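Local coordinates for RNA-binding protein HI_1333 (Haemophilus influenzae, PDB 1JO0) that probably binds RNA, as a small single-domain protein of the CRS1/YhbY (CRM) family whose precise role is not established, at residues N27-G32 and I63-R68; A35-A40 and E45-K50. One frame throughout, in Å; residues are numbered along the deposited sequence. Where two conformers were deposited one is given.

Interaction 1: residues N27-G32 and I63-R68; sequences NGLTEG and INAIVR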
loop_
_atom_site.group_PDB
_atom_site.type_symbol
_atom_site.label_atom_id
_atom_site.label_comp_id
_atom_site.label_asym_id
_atom_site.label_seq_id
_atom_site.Cartn_x
_atom_site.Cartn_y
_atom_site.Cartn_z
ATOM N N ASN A 27 17.917 0.569 1.000
ATOM C CA ASN A 27 18.079 -0.545 0.068
ATOM C C ASN A 27 16.857 -0.697 -0.824
ATOM O O ASN A 27 16.902 -1.512 -1.750
ATOM C CB ASN A 27 18.382 -1.851 0.818
ATOM C CG ASN A 27 19.826 -1.830 1.281
ATOM O OD1 ASN A 27 20.104 -1.873 2.478
ATOM N ND2 ASN A 27 20.735 -1.729 0.323
ATOM N N GLY A 28 15.820 0.084 -0.543
ATOM C CA GLY A 28 14.649 0.112 -1.398
ATOM C C GLY A 28 13.839 -1.171 -1.293
ATOM O O GLY A 28 13.758 -1.744 -0.198
ATOM N N LEU A 29 13.262 -1.591 -2.411
ATOM C CA LEU A 29 12.394 -2.749 -2.535
ATOM C C LEU A 29 13.183 -4.024 -2.715
ATOM O O LEU A 29 13.300 -4.580 -3.802
ATOM C CB LEU A 29 11.426 -2.608 -3.729
ATOM C CG LEU A 29 10.236 -3.572 -3.695
ATOM C CD1 LEU A 29 9.342 -3.328 -2.498
ATOM C CD2 LEU A 29 9.352 -3.439 -4.926
ATOM N N THR A 30 13.708 -4.477 -1.590
ATOM C CA THR A 30 14.397 -5.741 -1.598
ATOM C C THR A 30 13.417 -6.905 -1.618
ATOM O O THR A 30 12.212 -6.737 -1.464
ATOM C CB THR A 30 15.297 -5.875 -0.359
ATOM O OG1 THR A 30 14.425 -5.839 0.790
ATOM C CG2 THR A 30 16.288 -4.723 -0.276
ATOM N N GLU A 31 13.986 -8.096 -1.825
ATOM C CA GLU A 31 13.203 -9.310 -1.698
ATOM C C GLU A 31 12.485 -9.372 -0.369
ATOM O O GLU A 31 11.305 -9.680 -0.219
ATOM C CB GLU A 31 14.133 -10.523 -1.836
ATOM C CG GLU A 31 13.601 -11.583 -2.752
ATOM C CD GLU A 31 12.463 -12.402 -2.200
ATOM O OE1 GLU A 31 12.249 -12.483 -0.968
ATOM O OE2 GLU A 31 11.686 -12.965 -3.011
ATOM N N GLY A 32 13.195 -9.034 0.700
ATOM C CA GLY A 32 12.605 -9.113 2.028
ATOM C C GLY A 32 11.517 -8.081 2.247
ATOM O O GLY A 32 10.504 -8.382 2.881
ATOM N N ILE A 63 6.730 2.641 -6.210
ATOM C CA ILE A 63 5.303 2.447 -6.344
ATOM C C ILE A 63 5.025 1.489 -7.487
ATOM O O ILE A 63 4.225 0.536 -7.393
ATOM C CB ILE A 63 4.559 3.787 -6.609
ATOM C CG1 ILE A 63 4.547 4.699 -5.407
ATOM C CG2 ILE A 63 3.148 3.531 -7.149
ATOM C CD1 ILE A 63 4.102 6.121 -5.586
ATOM N N ASN A 64 5.638 1.772 -8.626
ATOM C CA ASN A 64 5.346 0.969 -9.807
ATOM C C ASN A 64 5.703 -0.488 -9.592
ATOM O O ASN A 64 4.970 -1.382 -10.036
ATOM C CB ASN A 64 6.092 1.540 -11.015
ATOM C CG ASN A 64 5.534 2.865 -11.487
ATOM O OD1 ASN A 64 4.518 3.315 -10.994
ATOM N ND2 ASN A 64 6.221 3.490 -12.450
ATOM N N ALA A 65 6.834 -0.724 -8.938
ATOM C CA ALA A 65 7.267 -2.094 -8.707
ATOM C C ALA A 65 6.325 -2.816 -7.737
ATOM O O ALA A 65 5.995 -3.986 -7.905
ATOM C CB ALA A 65 8.671 -2.130 -8.155
ATOM N N ILE A 66 5.934 -2.134 -6.670
ATOM C CA ILE A 66 5.029 -2.719 -5.671
ATOM C C ILE A 66 3.731 -3.101 -6.378
ATOM O O ILE A 66 3.213 -4.197 -6.215
ATOM C CB ILE A 66 4.786 -1.808 -4.458
ATOM C CG1 ILE A 66 6.064 -1.557 -3.652
ATOM C CG2 ILE A 66 3.639 -2.335 -3.602
ATOM C CD1 ILE A 66 5.992 -0.500 -2.614
ATOM N N VAL A 67 3.131 -2.187 -7.143
ATOM C CA VAL A 67 1.857 -2.491 -7.784
ATOM C C VAL A 67 2.043 -3.630 -8.756
ATOM O O VAL A 67 1.202 -4.528 -8.862
ATOM C CB VAL A 67 1.322 -1.215 -8.462
ATOM C CG1 VAL A 67 0.191 -1.530 -9.396
ATOM C CG2 VAL A 67 0.897 -0.206 -7.372
ATOM N N ARG A 68 3.117 -3.668 -9.533
ATOM C CA ARG A 68 3.324 -4.738 -10.493
ATOM C C ARG A 68 3.397 -6.085 -9.806
ATOM O O ARG A 68 2.793 -7.043 -10.230
ATOM C CB ARG A 68 4.640 -4.521 -11.249
ATOM C CG ARG A 68 4.871 -5.561 -12.336
ATOM C CD ARG A 68 6.102 -5.262 -13.175
ATOM N NE ARG A 68 6.425 -6.375 -14.069
ATOM C CZ ARG A 68 7.432 -7.216 -14.010
ATOM N NH1 ARG A 68 8.368 -7.166 -13.075
ATOM N NH2 ARG A 68 7.530 -8.160 -14.937
#
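Ile66, on which Leu29 packs, has its backbone O hydrogen-bonded by Thr70 OG1, one turn further along helix 56-70. Helix 56-70 is regular here, with Val67 N donating to Ile63 O at 2.9 Å. The contact joins this helix to the loop leading into helix 31-44 of the CRM alpha/beta fold. Asn27 and Gly28 belong to the glycine-rich GxxG loop of the family, which is thought to contribute to RNA binding. Leu29 follows as the centre of an inverse gamma turn, closed by a weak bond from Thr30 N to Gly28 O (3.1 Å). Thr30 then caps the start of helix 31-44 through OG1, which is bonded to Val33 N.

No hydrogen bond crosses between the segments. The contact is apolar, and Leu29 carries all of it from the loop side. Its CG lies anti to the backbone N (chi1 -164°), and both methyls reach helix 56-70. Leu29 CD2 rests on Ala65 CB at 3.6 Å. Ile66 presents CG1, anti to the carbonyl carbon and beside the backbone N (chi1 -64°). The side chains of Leu29 and Ile66 cross at a slant. Ile66 also packs on Leu82 and Leu84 of the sheet. Both branches of the leucine fork touch the same methylene of Ile66: Ile66 CG1 lies 3.9 Å from Leu29 CD1 and 4.0 Å from Leu29 CD2.

Interaction 2: residues A35-A40 and E45-K50; sequences AEIENA and ELIKVK
Ile47 packs against Ala40 and Ile37 inside a beta-alpha-beta unit. The unit is made of strand 22-24, helix 31-44 and strand 46-51. From the Ile47 backbone, CB points toward the helix and splits into two branches. The short branch ends at CG2, beside the backbone N. This methyl lies on the carbonyl group of Ala40, with Ile47 CG2 3.5 Å from Ala40 O. Ile47 CG2 is also 3.9 Å from Ala40 CB. The long branch starts at CG1, which sits between the backbone N and the carbonyl carbon (chi1 69°). From there the chain extends to CD1. Ile47 CD1 lies 4.0 Å from Ile37 CG2 and 4.1 Å from Ala40 CB. The two isoleucine side chains lie nearly perpendicular to each other.

Two residues on, Val49 also faces the helix. Val49 CG2 is 4.3 Å from Ile37 CG1, a looser contact. Leu46 points to the other side of the sheet and packs on Leu18 and Ile93.

The axes of helix 35-40 and strand 46-50 approach to 9.3 Å and run nearly antiparallel, at 154°. Glu45 makes the turn between them, with positive phi (72°). Its carboxylate is buried and well satisfied: OE1 is bonded to the backbone N of Lys92 and of Ile93, and OE2 to that of Ser88. This ties the turn to the C-terminal segment.

Helix 31-44 thus lies on one face of the sheet. Strand 46-51 runs between its parallel neighbour 22-24 and its antiparallel neighbour 81-85. Helix 56-70 packs beside helix 31-44, touching it at Ile37.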
loop_
_atom_site.group_PDB
_atom_site.type_symbol
_atom_site.label_atom_id
_atom_site.label_comp_id
_atom_site.label_asym_id
_atom_site.label_seq_id
_atom_site.Cartn_x
_atom_site.Cartn_y
_atom_site.Cartn_z
ATOM N N ALA A 35 8.444 -9.244 0.530
ATOM C CA ALA A 35 7.754 -10.255 1.341
ATOM C C ALA A 35 6.997 -9.631 2.488
ATOM O O ALA A 35 5.917 -10.116 2.850
ATOM C CB ALA A 35 8.789 -11.287 1.796
ATOM N N GLU A 36 7.509 -8.590 3.089
ATOM C CA GLU A 36 6.834 -7.912 4.195
ATOM C C GLU A 36 5.560 -7.272 3.643
ATOM O O GLU A 36 4.539 -7.339 4.306
ATOM C CB GLU A 36 7.695 -6.858 4.852
ATOM C CG GLU A 36 8.898 -7.308 5.706
ATOM C CD GLU A 36 9.619 -6.047 6.164
ATOM O OE1 GLU A 36 10.781 -5.796 5.797
ATOM O OE2 GLU A 36 8.975 -5.270 6.911
ATOM N N ILE A 37 5.621 -6.689 2.453
ATOM C CA ILE A 37 4.426 -6.058 1.870
ATOM C C ILE A 37 3.412 -7.129 1.544
ATOM O O ILE A 37 2.209 -6.956 1.837
ATOM C CB ILE A 37 4.804 -5.195 0.661
ATOM C CG1 ILE A 37 5.664 -3.995 1.111
ATOM C CG2 ILE A 37 3.580 -4.707 -0.063
ATOM C CD1 ILE A 37 6.302 -3.234 -0.043
ATOM N N GLU A 38 3.808 -8.227 0.962
ATOM C CA GLU A 38 2.854 -9.313 0.704
ATOM C C GLU A 38 2.178 -9.817 1.971
ATOM O O GLU A 38 0.989 -10.017 2.007
ATOM C CB GLU A 38 3.579 -10.506 0.097
ATOM C CG GLU A 38 3.691 -10.424 -1.373
ATOM C CD GLU A 38 2.364 -10.607 -2.121
ATOM O OE1 GLU A 38 2.279 -10.030 -3.208
ATOM O OE2 GLU A 38 1.434 -11.304 -1.678
ATOM N N ASN A 39 2.975 -10.018 3.014
ATOM C CA ASN A 39 2.487 -10.495 4.285
ATOM C C ASN A 39 1.445 -9.528 4.814
ATOM O O ASN A 39 0.387 -9.875 5.318
ATOM C CB ASN A 39 3.648 -10.675 5.248
ATOM C CG ASN A 39 3.179 -11.192 6.595
ATOM O OD1 ASN A 39 2.579 -12.262 6.718
ATOM N ND2 ASN A 39 3.472 -10.426 7.628
ATOM N N ALA A 40 1.771 -8.244 4.774
ATOM C CA ALA A 40 0.907 -7.196 5.289
ATOM C C ALA A 40 -0.400 -7.099 4.513
ATOM O O ALA A 40 -1.487 -6.988 5.068
ATOM C CB ALA A 40 1.679 -5.880 5.272
ATOM N N GLU A 45 -5.129 -6.316 4.331
ATOM C CA GLU A 45 -5.805 -5.840 3.108
ATOM C C GLU A 45 -5.433 -4.388 2.819
ATOM O O GLU A 45 -4.933 -4.099 1.713
ATOM C CB GLU A 45 -7.338 -5.995 3.193
ATOM C CG GLU A 45 -7.785 -7.435 3.269
ATOM C CD GLU A 45 -9.312 -7.483 3.298
ATOM O OE1 GLU A 45 -9.903 -6.890 4.213
ATOM O OE2 GLU A 45 -9.932 -8.092 2.396
ATOM N N LEU A 46 -5.666 -3.478 3.737
ATOM C CA LEU A 46 -5.340 -2.044 3.665
ATOM C C LEU A 46 -4.080 -1.793 4.457
ATOM O O LEU A 46 -4.056 -2.104 5.647
ATOM C CB LEU A 46 -6.452 -1.198 4.240
ATOM C CG LEU A 46 -6.247 0.322 4.237
ATOM C CD1 LEU A 46 -6.109 0.858 2.818
ATOM C CD2 LEU A 46 -7.379 0.985 4.973
ATOM N N ILE A 47 -3.052 -1.267 3.801
ATOM C CA ILE A 47 -1.759 -1.059 4.450
ATOM C C ILE A 47 -1.177 0.318 4.101
ATOM O O ILE A 47 -1.452 0.875 3.026
ATOM C CB ILE A 47 -0.732 -2.169 4.097
ATOM C CG1 ILE A 47 -0.277 -2.112 2.637
ATOM C CG2 ILE A 47 -1.297 -3.539 4.489
ATOM C CD1 ILE A 47 0.884 -3.048 2.370
ATOM N N LYS A 48 -0.316 0.752 4.998
ATOM C CA LYS A 48 0.554 1.914 4.779
ATOM C C LYS A 48 2.008 1.462 4.764
ATOM O O LYS A 48 2.454 0.761 5.635
ATOM C CB LYS A 48 0.382 2.889 5.907
ATOM C CG LYS A 48 -0.708 3.887 5.768
ATOM C CD LYS A 48 -0.579 4.927 6.914
ATOM C CE LYS A 48 -1.678 5.891 6.764
ATOM N NZ LYS A 48 -1.782 6.717 7.974
ATOM N N VAL A 49 2.722 1.907 3.728
ATOM C CA VAL A 49 4.129 1.592 3.528
ATOM C C VAL A 49 4.863 2.930 3.567
ATOM O O VAL A 49 4.517 3.878 2.848
ATOM C CB VAL A 49 4.389 0.897 2.172
ATOM C CG1 VAL A 49 5.869 0.644 1.953
ATOM C CG2 VAL A 49 3.589 -0.387 2.086
ATOM N N LYS A 50 5.850 3.045 4.434
ATOM C CA LYS A 50 6.631 4.258 4.570
ATOM C C LYS A 50 7.818 4.202 3.621
ATOM O O LYS A 50 8.557 3.214 3.607
ATOM C CB LYS A 50 7.109 4.486 6.012
ATOM C CG LYS A 50 7.669 5.873 6.280
ATOM C CD LYS A 50 7.874 6.083 7.785
ATOM C CE LYS A 50 8.726 7.295 8.090
ATOM N NZ LYS A 50 7.987 8.423 8.699
#

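How the interactions relate
Interactions 1 and 2 have centres 11 Å apart and meet at one side chain, Ile37. Ile37 CD1 lies 3.8 Å from Ile66 CD1 and 3.9 Å from Leu29 CD1. Ile37 therefore joins the loop, helix 56-70 and strand 46-51 in one apolar core. Interaction 1 is made by the loop that leads into helix 31-44, interaction 2 by the helix itself. Both segments of interaction 2 fall between those of interaction 1 along the chain. Interaction 2 is fully buried, while interaction 1 lies nearer the surface. Glycerol, probably from the crystallisation liquor, bonds to Asn64 in one case and to Lys48 and Lys50 in others, and identifies no known site.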